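Ribulose-bisphosphate carboxylase (Alicyclobacillus acidocaldarius subsp. acidocaldarius, PDB 4NAS) belongs to the ribulose-bisphosphate carboxylase large-chain family, in which an N-terminal domain precedes a TIM-barrel domain that carries calcium in this model. Local coordinates at residues F182-A187 against N216-V221; D253-P258 against V262-H267; E131-R136 against A297-F302; A381-E386 against E392-D397. One frame throughout, in Å; residues are numbered along the deposited sequence.

Overall arrangement
Contact 3 opens first, at 131-136, and its long loop of 160 residues closes only at 297-302. Contacts 1 and 2 are nested inside that loop, one after the other, and no two contacts cross. Contact 1 joins two loops of the TIM-barrel domain, contact 2 packs a helix on the strand that follows it, and contact 3 places helix 129-137 against the beginning of strand 299-303. Contacts 2 and 3 reach neighbouring strands of one parallel sheet, their centres about 10 Å apart, while L217 and L254 pack contacts 1 and 2 together. Contact 4 comes last, a short helical closure near the C terminus, its centre about 26 Å from that of contact 3.

Contact 1: F182-A187 against N216-V221; sequences FTEAYA and NLTGPV. With FMT (formic acid), chain F.
F182 lays the rim of its ring beneath the amide of N216, whose ND2 is 4.0 Å from CE1 and stands over one ring face. The two segments are loops of a TIM barrel; 216-221 leads from strand 214-216 to helix 221-233, at the carboxyl end of the strand, where such barrels place their sites. K176, a carboxylated lysine, binds calcium with D178 and E179 just before the first loop; the side chain of N216 is about 9 Å from a calcium ion, probably the same one. Ring and amide planes are 51° apart, and ND2 donates to F181 O and more weakly to E179 O, which fixes the amide above the ring. Asparagine suits this buried place because one end can bond to backbone while the flat group still packs on an aromatic.

T218 meets the same ring obliquely, its CG2 3.6 Å from F182 CD1. OG1 sits between the backbone N and the carbonyl carbon (chi1 66°), which directs CG2 at the ring; threonine thus packs a methyl there while its OG1 faces E184 OE2, 3.9 Å off and not bonded. The E184 carboxylate instead forms a salt bridge through OE1 with R227, which also donates to T218 O and thus ties both loops together. On the first loop, T183 OG1 accepts from A185 N at 3.1 Å, an ST turn. N86 of the second subunit packs on F182. V221 N donates to O2 of a formic acid molecule, probably from the crystallisation liquor, at 3.1 Å.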
loop_
_atom_site.group_PDB
_atom_site.type_symbol
_atom_site.label_atom_id
_atom_site.label_comp_id
_atom_site.label_asym_id
_atom_site.label_seq_id
_atom_site.Cartn_x
_atom_site.Cartn_y
_atom_site.Cartn_z
ATOM N N PHE B 182 4.590 12.399 14.380
ATOM C CA PHE B 182 3.801 11.324 14.985
ATOM C C PHE B 182 3.811 11.295 16.527
ATOM O O PHE B 182 2.794 10.976 17.141
ATOM C CB PHE B 182 4.231 9.960 14.432
ATOM C CG PHE B 182 3.900 9.771 12.996
ATOM C CD1 PHE B 182 2.611 9.455 12.617
ATOM C CD2 PHE B 182 4.879 9.880 12.016
ATOM C CE1 PHE B 182 2.285 9.278 11.294
ATOM C CE2 PHE B 182 4.554 9.701 10.663
ATOM C CZ PHE B 182 3.265 9.404 10.307
ATOM N N THR B 183 4.944 11.626 17.152
ATOM C CA THR B 183 5.013 11.628 18.617
ATOM C C THR B 183 4.025 12.596 19.285
ATOM O O THR B 183 3.933 13.778 18.924
ATOM C CB THR B 183 6.436 11.915 19.154
ATOM O OG1 THR B 183 6.369 12.164 20.566
ATOM C CG2 THR B 183 7.042 13.136 18.482
ATOM N N GLU B 184 3.290 12.089 20.270
ATOM C CA GLU B 184 2.368 12.931 21.027
ATOM C C GLU B 184 2.911 13.226 22.427
ATOM O O GLU B 184 2.147 13.441 23.361
ATOM C CB GLU B 184 0.983 12.270 21.106
ATOM C CG GLU B 184 0.441 11.830 19.742
ATOM C CD GLU B 184 -0.930 11.159 19.824
ATOM O OE1 GLU B 184 -1.692 11.457 20.769
ATOM O OE2 GLU B 184 -1.248 10.335 18.937
ATOM N N ALA B 185 4.234 13.254 22.567
ATOM C CA ALA B 185 4.859 13.425 23.884
ATOM C C ALA B 185 4.858 14.864 24.399
ATOM O O ALA B 185 4.867 15.093 25.594
ATOM C CB ALA B 185 6.281 12.877 23.877
ATOM N N TYR B 186 4.858 15.833 23.499
ATOM C CA TYR B 186 4.945 17.220 23.919
ATOM C C TYR B 186 3.651 17.969 23.616
ATOM O O TYR B 186 3.270 18.894 24.335
ATOM C CB TYR B 186 6.150 17.890 23.257
ATOM C CG TYR B 186 7.404 17.061 23.410
ATOM C CD1 TYR B 186 8.137 17.079 24.594
ATOM C CD2 TYR B 186 7.833 16.228 22.385
ATOM C CE1 TYR B 186 9.278 16.303 24.744
ATOM C CE2 TYR B 186 8.970 15.450 22.524
ATOM C CZ TYR B 186 9.689 15.488 23.700
ATOM O OH TYR B 186 10.817 14.705 23.826
ATOM N N ALA B 187 2.967 17.557 22.555
ATOM C CA ALA B 187 1.705 18.187 22.193
ATOM C C ALA B 187 0.863 17.226 21.372
ATOM O O ALA B 187 1.236 16.867 20.263
ATOM C CB ALA B 187 1.945 19.469 21.420
ATOM N N ASN B 216 -1.967 16.517 11.328
ATOM C CA ASN B 216 -1.696 15.138 10.956
ATOM C C ASN B 216 -2.666 14.156 11.646
ATOM O O ASN B 216 -2.769 14.148 12.871
ATOM C CB ASN B 216 -0.235 14.810 11.277
ATOM C CG ASN B 216 0.336 13.700 10.388
ATOM O OD1 ASN B 216 -0.285 13.287 9.404
ATOM N ND2 ASN B 216 1.526 13.217 10.738
ATOM N N LEU B 217 -3.374 13.337 10.860
ATOM C CA LEU B 217 -4.306 12.329 11.407
ATOM C C LEU B 217 -3.559 11.038 11.665
ATOM O O LEU B 217 -3.036 10.434 10.740
ATOM C CB LEU B 217 -5.448 12.068 10.427
ATOM C CG LEU B 217 -6.525 11.084 10.899
ATOM C CD1 LEU B 217 -7.142 11.477 12.258
ATOM C CD2 LEU B 217 -7.586 11.014 9.832
ATOM N N THR B 218 -3.450 10.643 12.928
ATOM C CA THR B 218 -2.533 9.570 13.293
ATOM C C THR B 218 -3.095 8.666 14.382
ATOM O O THR B 218 -4.089 9.001 15.033
ATOM C CB THR B 218 -1.211 10.140 13.840
ATOM O OG1 THR B 218 -1.459 10.816 15.076
ATOM C CG2 THR B 218 -0.599 11.108 12.869
ATOM N N GLY B 219 -2.409 7.546 14.604
ATOM C CA GLY B 219 -2.840 6.546 15.560
ATOM C C GLY B 219 -3.392 5.305 14.865
ATOM O O GLY B 219 -3.401 5.211 13.645
ATOM N N PRO B 220 -3.872 4.345 15.656
ATOM C CA PRO B 220 -4.399 3.051 15.220
ATOM C C PRO B 220 -5.654 3.194 14.364
ATOM O O PRO B 220 -6.476 4.076 14.633
ATOM C CB PRO B 220 -4.775 2.365 16.539
ATOM C CG PRO B 220 -4.023 3.097 17.592
ATOM C CD PRO B 220 -3.922 4.498 17.120
ATOM N N VAL B 221 -5.810 2.313 13.375
ATOM C CA VAL B 221 -6.946 2.393 12.462
ATOM C C VAL B 221 -8.303 2.411 13.188
ATOM O O VAL B 221 -9.151 3.247 12.877
ATOM C CB VAL B 221 -6.886 1.301 11.365
ATOM C CG1 VAL B 221 -8.249 1.076 10.739
ATOM C CG2 VAL B 221 -5.855 1.683 10.279
HETATM C C FMT F . -2.803 0.094 14.282
HETATM O O1 FMT F . -1.800 -0.635 14.148
HETATM O O2 FMT F . -3.945 -0.079 13.797
#

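Contact 2: D253-P258 against V262-H267; sequences DLARDP and VPILAH
This is an apolar helix-on-strand contact in the TIM-barrel domain, where the last turn of helix 248-256 packs on strand 264-267. The helix follows strand 238-242 and precedes strand 264-267, two parallel neighbours in the sheet, so the contact belongs to a beta-alpha-beta crossover, the repeating unit of this fold.

I264 carries the strand side alone. Its CG1 branch lies anti to the carbonyl carbon (chi1 -65°) and continues extended (chi2 169°), which sends the terminal CD1 straight at the helix. There the methyl comes 3.8 Å from A255 CB and 3.9 Å from A255 CA, in contact with the helix backbone itself. Alanine fits this position because its single methyl allows the strand to come close, the two CA atoms of A255 and I264 being 7.4 Å apart. Beside it, L254 approaches the same methyl with the root of its side chain, CB lying 4.2 Å from I264 CD1; its branched end is occupied elsewhere, packing on L217. A beta-branched isoleucine is at home in a strand and is long enough to bridge to the helix.

L265, the next residue along the strand, faces the other way and touches L240, I299 and I301, as expected of a side chain turned into the barrel. The contact therefore lies on the outer side of strand 264-267, between helix 248-256 and a sheet whose next strands are 238-242 and 299-303, with R136 of helix 129-137 resting on V262 and P263.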
loop_
_atom_site.group_PDB
_atom_site.type_symbol
_atom_site.label_atom_id
_atom_site.label_comp_id
_atom_site.label_asym_id
_atom_site.label_seq_id
_atom_site.Cartn_x
_atom_site.Cartn_y
_atom_site.Cartn_z
ATOM N N ASP B 253 -13.555 5.709 4.231
ATOM C CA ASP B 253 -14.543 5.766 5.317
ATOM C C ASP B 253 -14.591 7.157 5.958
ATOM O O ASP B 253 -15.651 7.629 6.363
ATOM C CB ASP B 253 -14.260 4.710 6.392
ATOM C CG ASP B 253 -14.570 3.278 5.927
ATOM O OD1 ASP B 253 -15.218 3.077 4.871
ATOM O OD2 ASP B 253 -14.151 2.345 6.633
ATOM N N LEU B 254 -13.430 7.802 6.048
ATOM C CA LEU B 254 -13.343 9.175 6.593
ATOM C C LEU B 254 -14.068 10.180 5.697
ATOM O O LEU B 254 -14.792 11.072 6.162
ATOM C CB LEU B 254 -11.886 9.615 6.681
ATOM C CG LEU B 254 -10.931 9.165 7.795
ATOM C CD1 LEU B 254 -11.020 7.694 8.089
ATOM C CD2 LEU B 254 -9.497 9.536 7.391
ATOM N N ALA B 255 -13.835 10.050 4.401
ATOM C CA ALA B 255 -14.431 10.958 3.442
ATOM C C ALA B 255 -15.953 10.732 3.361
ATOM O O ALA B 255 -16.726 11.644 3.059
ATOM C CB ALA B 255 -13.744 10.770 2.077
ATOM N N ARG B 256 -16.392 9.525 3.676
ATOM C CA ARG B 256 -17.823 9.236 3.613
ATOM C C ARG B 256 -18.587 9.683 4.860
ATOM O O ARG B 256 -19.772 10.002 4.786
ATOM C CB ARG B 256 -18.075 7.753 3.355
ATOM C CG ARG B 256 -19.490 7.471 2.840
ATOM C CD ARG B 256 -19.759 5.981 2.685
ATOM N NE ARG B 256 -18.755 5.267 1.899
ATOM C CZ ARG B 256 -18.790 5.128 0.578
ATOM N NH1 ARG B 256 -19.771 5.668 -0.129
ATOM N NH2 ARG B 256 -17.833 4.450 -0.039
ATOM N N ASP B 257 -17.908 9.716 6.001
ATOM C CA ASP B 257 -18.550 10.001 7.289
ATOM C C ASP B 257 -18.942 11.495 7.445
ATOM O O ASP B 257 -18.069 12.365 7.490
ATOM C CB ASP B 257 -17.577 9.582 8.396
ATOM C CG ASP B 257 -18.217 9.520 9.765
ATOM O OD1 ASP B 257 -19.294 10.118 9.977
ATOM O OD2 ASP B 257 -17.612 8.865 10.638
ATOM N N PRO B 258 -20.250 11.784 7.553
ATOM C CA PRO B 258 -20.750 13.158 7.690
ATOM C C PRO B 258 -20.163 13.864 8.906
ATOM O O PRO B 258 -19.899 15.073 8.855
ATOM C CB PRO B 258 -22.253 12.955 7.884
ATOM C CG PRO B 258 -22.543 11.670 7.186
ATOM C CD PRO B 258 -21.352 10.810 7.488
ATOM N N VAL B 262 -14.654 17.996 7.883
ATOM C CA VAL B 262 -13.445 18.760 7.690
ATOM C C VAL B 262 -12.773 18.279 6.388
ATOM O O VAL B 262 -12.846 17.094 6.056
ATOM C CB VAL B 262 -12.523 18.508 8.887
ATOM C CG1 VAL B 262 -12.388 17.017 9.125
ATOM C CG2 VAL B 262 -11.169 19.131 8.681
ATOM N N PRO B 263 -12.146 19.197 5.621
ATOM C CA PRO B 263 -11.496 18.727 4.384
ATOM C C PRO B 263 -10.341 17.766 4.639
ATOM O O PRO B 263 -9.680 17.840 5.684
ATOM C CB PRO B 263 -10.968 20.022 3.755
ATOM C CG PRO B 263 -11.880 21.094 4.271
ATOM C CD PRO B 263 -12.252 20.672 5.670
ATOM N N ILE B 264 -10.100 16.864 3.687
ATOM C CA ILE B 264 -8.944 15.986 3.753
ATOM C C ILE B 264 -7.776 16.520 2.886
ATOM O O ILE B 264 -7.947 16.880 1.718
ATOM C CB ILE B 264 -9.326 14.535 3.330
ATOM C CG1 ILE B 264 -10.320 13.943 4.350
ATOM C CG2 ILE B 264 -8.062 13.680 3.122
ATOM C CD1 ILE B 264 -10.975 12.646 3.905
ATOM N N LEU B 265 -6.594 16.567 3.471
ATOM C CA LEU B 265 -5.408 16.998 2.750
ATOM C C LEU B 265 -4.555 15.739 2.529
ATOM O O LEU B 265 -3.873 15.249 3.442
ATOM C CB LEU B 265 -4.656 18.082 3.548
ATOM C CG LEU B 265 -3.223 18.479 3.124
ATOM C CD1 LEU B 265 -3.228 19.154 1.745
ATOM C CD2 LEU B 265 -2.542 19.408 4.186
ATOM N N ALA B 266 -4.638 15.196 1.319
ATOM C CA ALA B 266 -3.908 13.979 0.961
ATOM C C ALA B 266 -2.402 14.173 0.741
ATOM O O ALA B 266 -1.962 14.874 -0.195
ATOM C CB ALA B 266 -4.518 13.350 -0.231
ATOM N N HIS B 267 -1.596 13.522 1.576
ATOM C CA HIS B 267 -0.138 13.645 1.423
ATOM C C HIS B 267 0.392 12.406 0.684
ATOM O O HIS B 267 -0.057 11.308 0.947
ATOM C CB HIS B 267 0.574 13.832 2.789
ATOM C CG HIS B 267 2.040 14.131 2.659
ATOM N ND1 HIS B 267 2.980 13.151 2.400
ATOM C CD2 HIS B 267 2.722 15.306 2.661
ATOM C CE1 HIS B 267 4.176 13.704 2.277
ATOM N NE2 HIS B 267 4.046 15.014 2.419
#

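Contact 3: E131-R136 against A297-F302; sequences EGVRRR and ADIGIF
D298 offers V133 the foot of its side chain: its CB lies 4.0 Å from V133 CG2, a methyl against a methylene. Beyond CB the chain turns polar. CG stands anti to the carbonyl carbon (chi1 -61°), and this carries the carboxylate on past the valine toward backbone N-H groups. OD1 accepts from both F128 N and G129 N, at the start of the helix to which V133 belongs, while OD2 accepts from I264 N in the adjacent strand. Three N-H groups thus grip a buried acid, which probably favours its charged form and fixes the rotation of the group. An aspartate suits this place, being short enough to stay near the backbone and able to accept at both oxygens.

The acid stands where the chain enters strand 299-303 of the TIM barrel, at the amino ends of the parallel strands, and helix 129-137 lies over these ends. V133 also packs on L333 and L144, which open two further strands, 333-337 and 144-146.

V133 CG2 reaches a second partner as well, I299 CG1, at 4.3 Å. The valine, a compact branched residue, puts this methyl beside its own backbone N and opposite the carbonyl carbon (chi1 165°), which brings CG2 to both D298 and I299.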
loop_
_atom_site.group_PDB
_atom_site.type_symbol
_atom_site.label_atom_id
_atom_site.label_comp_id
_atom_site.label_asym_id
_atom_site.label_seq_id
_atom_site.Cartn_x
_atom_site.Cartn_y
_atom_site.Cartn_z
ATOM N N GLU B 131 -14.765 23.955 -4.424
ATOM C CA GLU B 131 -15.728 24.960 -3.946
ATOM C C GLU B 131 -15.956 24.950 -2.426
ATOM O O GLU B 131 -16.201 25.991 -1.824
ATOM C CB GLU B 131 -17.066 24.805 -4.686
ATOM N N GLY B 132 -15.880 23.776 -1.812
ATOM C CA GLY B 132 -16.136 23.632 -0.387
ATOM C C GLY B 132 -14.946 24.044 0.467
ATOM O O GLY B 132 -15.123 24.558 1.567
ATOM N N VAL B 133 -13.735 23.825 -0.036
ATOM C CA VAL B 133 -12.550 24.315 0.657
ATOM C C VAL B 133 -12.565 25.839 0.639
ATOM O O VAL B 133 -12.324 26.486 1.665
ATOM C CB VAL B 133 -11.248 23.831 -0.011
ATOM C CG1 VAL B 133 -10.050 24.661 0.495
ATOM C CG2 VAL B 133 -11.040 22.349 0.248
ATOM N N ARG B 134 -12.855 26.416 -0.526
ATOM C CA ARG B 134 -12.895 27.877 -0.650
ATOM C C ARG B 134 -13.922 28.501 0.289
ATOM O O ARG B 134 -13.675 29.555 0.888
ATOM C CB ARG B 134 -13.203 28.304 -2.092
ATOM C CG ARG B 134 -12.063 28.128 -3.060
ATOM C CD ARG B 134 -12.376 28.772 -4.407
ATOM N NE ARG B 134 -11.268 28.588 -5.348
ATOM C CZ ARG B 134 -10.145 29.297 -5.325
ATOM N NH1 ARG B 134 -9.983 30.229 -4.405
ATOM N NH2 ARG B 134 -9.182 29.068 -6.214
ATOM N N ARG B 135 -15.087 27.857 0.379
ATOM C CA ARG B 135 -16.174 28.315 1.223
ATOM C C ARG B 135 -15.814 28.205 2.693
ATOM O O ARG B 135 -16.090 29.116 3.463
ATOM C CB ARG B 135 -17.432 27.499 0.940
ATOM C CG ARG B 135 -18.676 28.016 1.636
ATOM C CD ARG B 135 -19.763 26.949 1.675
ATOM N NE ARG B 135 -20.994 27.479 2.235
ATOM N N ARG B 136 -15.207 27.093 3.096
ATOM C CA ARG B 136 -14.795 26.935 4.486
ATOM C C ARG B 136 -13.783 28.003 4.897
ATOM O O ARG B 136 -13.891 28.576 5.985
ATOM C CB ARG B 136 -14.181 25.559 4.726
ATOM C CG ARG B 136 -15.153 24.423 4.626
ATOM C CD ARG B 136 -15.656 24.032 5.982
ATOM N NE ARG B 136 -14.562 23.605 6.847
ATOM C CZ ARG B 136 -14.710 22.737 7.836
ATOM N NH1 ARG B 136 -15.903 22.204 8.050
ATOM N NH2 ARG B 136 -13.674 22.399 8.597
ATOM N N ALA B 297 -9.965 12.862 -1.204
ATOM C CA ALA B 297 -9.064 13.985 -0.931
ATOM C C ALA B 297 -9.726 15.269 -1.433
ATOM O O ALA B 297 -10.289 15.307 -2.529
ATOM C CB ALA B 297 -7.787 13.781 -1.641
ATOM N N ASP B 298 -9.691 16.319 -0.632
ATOM C CA ASP B 298 -10.187 17.598 -1.125
ATOM C C ASP B 298 -9.038 18.426 -1.693
ATOM O O ASP B 298 -9.244 19.323 -2.512
ATOM C CB ASP B 298 -10.900 18.359 -0.018
ATOM C CG ASP B 298 -12.092 17.610 0.512
ATOM O OD1 ASP B 298 -13.119 17.605 -0.183
ATOM O OD2 ASP B 298 -11.991 17.015 1.610
ATOM N N ILE B 299 -7.838 18.135 -1.212
ATOM C CA ILE B 299 -6.624 18.769 -1.691
ATOM C C ILE B 299 -5.617 17.669 -1.898
ATOM O O ILE B 299 -5.425 16.808 -1.018
ATOM C CB ILE B 299 -6.051 19.778 -0.666
ATOM C CG1 ILE B 299 -7.096 20.850 -0.326
ATOM C CG2 ILE B 299 -4.798 20.456 -1.235
ATOM C CD1 ILE B 299 -6.735 21.673 0.885
ATOM N N GLY B 300 -4.951 17.688 -3.046
ATOM C CA GLY B 300 -4.002 16.632 -3.343
ATOM C C GLY B 300 -2.602 17.191 -3.569
ATOM O O GLY B 300 -2.400 18.027 -4.444
ATOM N N ILE B 301 -1.650 16.718 -2.769
ATOM C CA ILE B 301 -0.251 17.130 -2.842
ATOM C C ILE B 301 0.489 16.108 -3.711
ATOM O O ILE B 301 0.317 14.914 -3.525
ATOM C CB ILE B 301 0.377 17.107 -1.422
ATOM C CG1 ILE B 301 -0.338 18.090 -0.485
ATOM C CG2 ILE B 301 1.907 17.310 -1.490
ATOM C CD1 ILE B 301 0.092 17.965 0.986
ATOM N N PHE B 302 1.281 16.577 -4.669
ATOM C CA PHE B 302 2.022 15.695 -5.577
ATOM C C PHE B 302 3.283 16.446 -6.023
ATOM O O PHE B 302 3.330 17.683 -5.914
ATOM C CB PHE B 302 1.139 15.271 -6.791
ATOM C CG PHE B 302 0.554 16.432 -7.559
ATOM C CD1 PHE B 302 -0.655 16.992 -7.176
ATOM C CD2 PHE B 302 1.235 16.988 -8.647
ATOM C CE1 PHE B 302 -1.184 18.078 -7.870
ATOM C CE2 PHE B 302 0.710 18.084 -9.350
ATOM C CZ PHE B 302 -0.498 18.635 -8.956
#

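Contact 4: A381-E386 against E392-D397; sequences AIWAVE and EEAAKD
W383 turns the edge of its indole to A394, whose CB lies near the ring plane and 4.1 Å from CZ3. Next to it, A394 CB comes end-on against the flank of the A384 methyl, the two CB atoms of A384 and A394 being 3.6 Å apart. The A394 methyl thus points into the corner formed by the A384 methyl and the indole edge. W383 can reach across because its chi1 of -177° swings the ring away from the backbone N and out from the helix beside A384. Its flat faces remain for other work: the indole stacks with H387 and forms a cation-pi interaction with R398, whose NH1 also bonds to A394 O.

Alanines suit the centre of the contact, since methyl against methyl allows the helices to pack closely, with A384 CA and A394 CA only 5.9 Å apart. A type I turn runs from A394 to D397, with D397 N donating to A394 O at 3.1 Å.

The arrangement is that of two consecutive helices, 371-386 and the short 391-394, packed across a short connecting loop in the helical C-terminal part of the chain that follows the last barrel strand.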
loop_
_atom_site.group_PDB
_atom_site.type_symbol
_atom_site.label_atom_id
_atom_site.label_comp_id
_atom_site.label_asym_id
_atom_site.label_seq_id
_atom_site.Cartn_x
_atom_site.Cartn_y
_atom_site.Cartn_z
ATOM N N ALA B 381 3.131 38.590 -5.169
ATOM C CA ALA B 381 3.125 38.014 -6.512
ATOM C C ALA B 381 1.710 37.757 -7.016
ATOM O O ALA B 381 1.416 37.950 -8.193
ATOM C CB ALA B 381 3.934 36.717 -6.527
ATOM N N ILE B 382 0.841 37.293 -6.124
ATOM C CA ILE B 382 -0.572 37.150 -6.455
ATOM C C ILE B 382 -1.126 38.505 -6.888
ATOM O O ILE B 382 -1.793 38.619 -7.921
ATOM C CB ILE B 382 -1.373 36.552 -5.273
ATOM C CG1 ILE B 382 -1.086 35.045 -5.172
ATOM C CG2 ILE B 382 -2.884 36.836 -5.431
ATOM C CD1 ILE B 382 -1.841 34.315 -4.057
ATOM N N TRP B 383 -0.816 39.542 -6.120
ATOM C CA TRP B 383 -1.226 40.900 -6.479
ATOM C C TRP B 383 -0.708 41.316 -7.856
ATOM O O TRP B 383 -1.448 41.881 -8.663
ATOM C CB TRP B 383 -0.776 41.919 -5.428
ATOM C CG TRP B 383 -1.251 43.316 -5.750
ATOM C CD1 TRP B 383 -2.403 43.907 -5.322
ATOM C CD2 TRP B 383 -0.595 44.277 -6.586
ATOM N NE1 TRP B 383 -2.504 45.179 -5.832
ATOM C CE2 TRP B 383 -1.406 45.431 -6.610
ATOM C CE3 TRP B 383 0.600 44.276 -7.313
ATOM C CZ2 TRP B 383 -1.062 46.572 -7.335
ATOM C CZ3 TRP B 383 0.938 45.407 -8.032
ATOM C CH2 TRP B 383 0.109 46.539 -8.039
ATOM N N ALA B 384 0.557 41.025 -8.121
ATOM C CA ALA B 384 1.166 41.464 -9.368
ATOM C C ALA B 384 0.431 40.830 -10.539
ATOM O O ALA B 384 0.070 41.513 -11.500
ATOM C CB ALA B 384 2.656 41.122 -9.405
ATOM N N VAL B 385 0.212 39.525 -10.449
ATOM C CA VAL B 385 -0.492 38.795 -11.506
ATOM C C VAL B 385 -1.891 39.346 -11.757
ATOM O O VAL B 385 -2.279 39.583 -12.903
ATOM C CB VAL B 385 -0.621 37.305 -11.186
ATOM C CG1 VAL B 385 -1.508 36.619 -12.225
ATOM C CG2 VAL B 385 0.743 36.653 -11.140
ATOM N N GLU B 386 -2.640 39.539 -10.675
ATOM C CA GLU B 386 -4.005 40.042 -10.760
ATOM C C GLU B 386 -4.067 41.393 -11.448
ATOM O O GLU B 386 -5.063 41.723 -12.086
ATOM C CB GLU B 386 -4.621 40.161 -9.369
ATOM C CG GLU B 386 -5.013 38.836 -8.725
ATOM C CD GLU B 386 -5.693 39.039 -7.378
ATOM O OE1 GLU B 386 -5.864 40.213 -6.973
ATOM O OE2 GLU B 386 -6.053 38.035 -6.724
ATOM N N GLU B 392 9.013 42.052 -11.122
ATOM C CA GLU B 392 10.143 42.944 -10.934
ATOM C C GLU B 392 9.650 44.377 -10.759
ATOM O O GLU B 392 10.215 45.162 -9.987
ATOM C CB GLU B 392 11.084 42.828 -12.132
ATOM C CG GLU B 392 12.330 43.687 -12.036
ATOM C CD GLU B 392 13.063 43.809 -13.366
ATOM O OE1 GLU B 392 12.894 42.919 -14.230
ATOM O OE2 GLU B 392 13.799 44.801 -13.546
ATOM N N GLU B 393 8.580 44.709 -11.474
ATOM C CA GLU B 393 7.958 46.023 -11.360
ATOM C C GLU B 393 7.216 46.173 -10.028
ATOM O O GLU B 393 7.410 47.161 -9.316
ATOM C CB GLU B 393 7.021 46.275 -12.549
ATOM C CG GLU B 393 6.418 47.667 -12.614
ATOM C CD GLU B 393 5.767 47.948 -13.961
ATOM O OE1 GLU B 393 4.583 48.353 -13.983
ATOM O OE2 GLU B 393 6.442 47.766 -14.999
ATOM N N ALA B 394 6.374 45.189 -9.704
ATOM C CA ALA B 394 5.630 45.180 -8.444
ATOM C C ALA B 394 6.574 45.257 -7.245
ATOM O O ALA B 394 6.270 45.899 -6.237
ATOM C CB ALA B 394 4.736 43.920 -8.343
ATOM N N ALA B 395 7.724 44.605 -7.373
ATOM C CA ALA B 395 8.649 44.446 -6.261
ATOM C C ALA B 395 9.379 45.754 -5.920
ATOM O O ALA B 395 10.078 45.842 -4.910
ATOM C CB ALA B 395 9.631 43.293 -6.538
ATOM N N LYS B 396 9.198 46.776 -6.756
ATOM C CA LYS B 396 9.687 48.109 -6.423
ATOM C C LYS B 396 8.985 48.691 -5.188
ATOM O O LYS B 396 9.602 49.410 -4.422
ATOM C CB LYS B 396 9.596 49.069 -7.619
ATOM C CG LYS B 396 10.640 48.827 -8.717
ATOM C CD LYS B 396 10.817 50.036 -9.640
ATOM C CE LYS B 396 9.553 50.401 -10.423
ATOM N NZ LYS B 396 9.745 51.673 -11.209
ATOM N N ASP B 397 7.711 48.367 -4.981
ATOM C CA ASP B 397 6.990 48.866 -3.807
ATOM C C ASP B 397 6.751 47.817 -2.722
ATOM O O ASP B 397 6.124 48.111 -1.703
ATOM C CB ASP B 397 5.638 49.461 -4.209
ATOM C CG ASP B 397 5.772 50.620 -5.166
ATOM O OD1 ASP B 397 6.267 51.697 -4.750
ATOM O OD2 ASP B 397 5.370 50.455 -6.337
#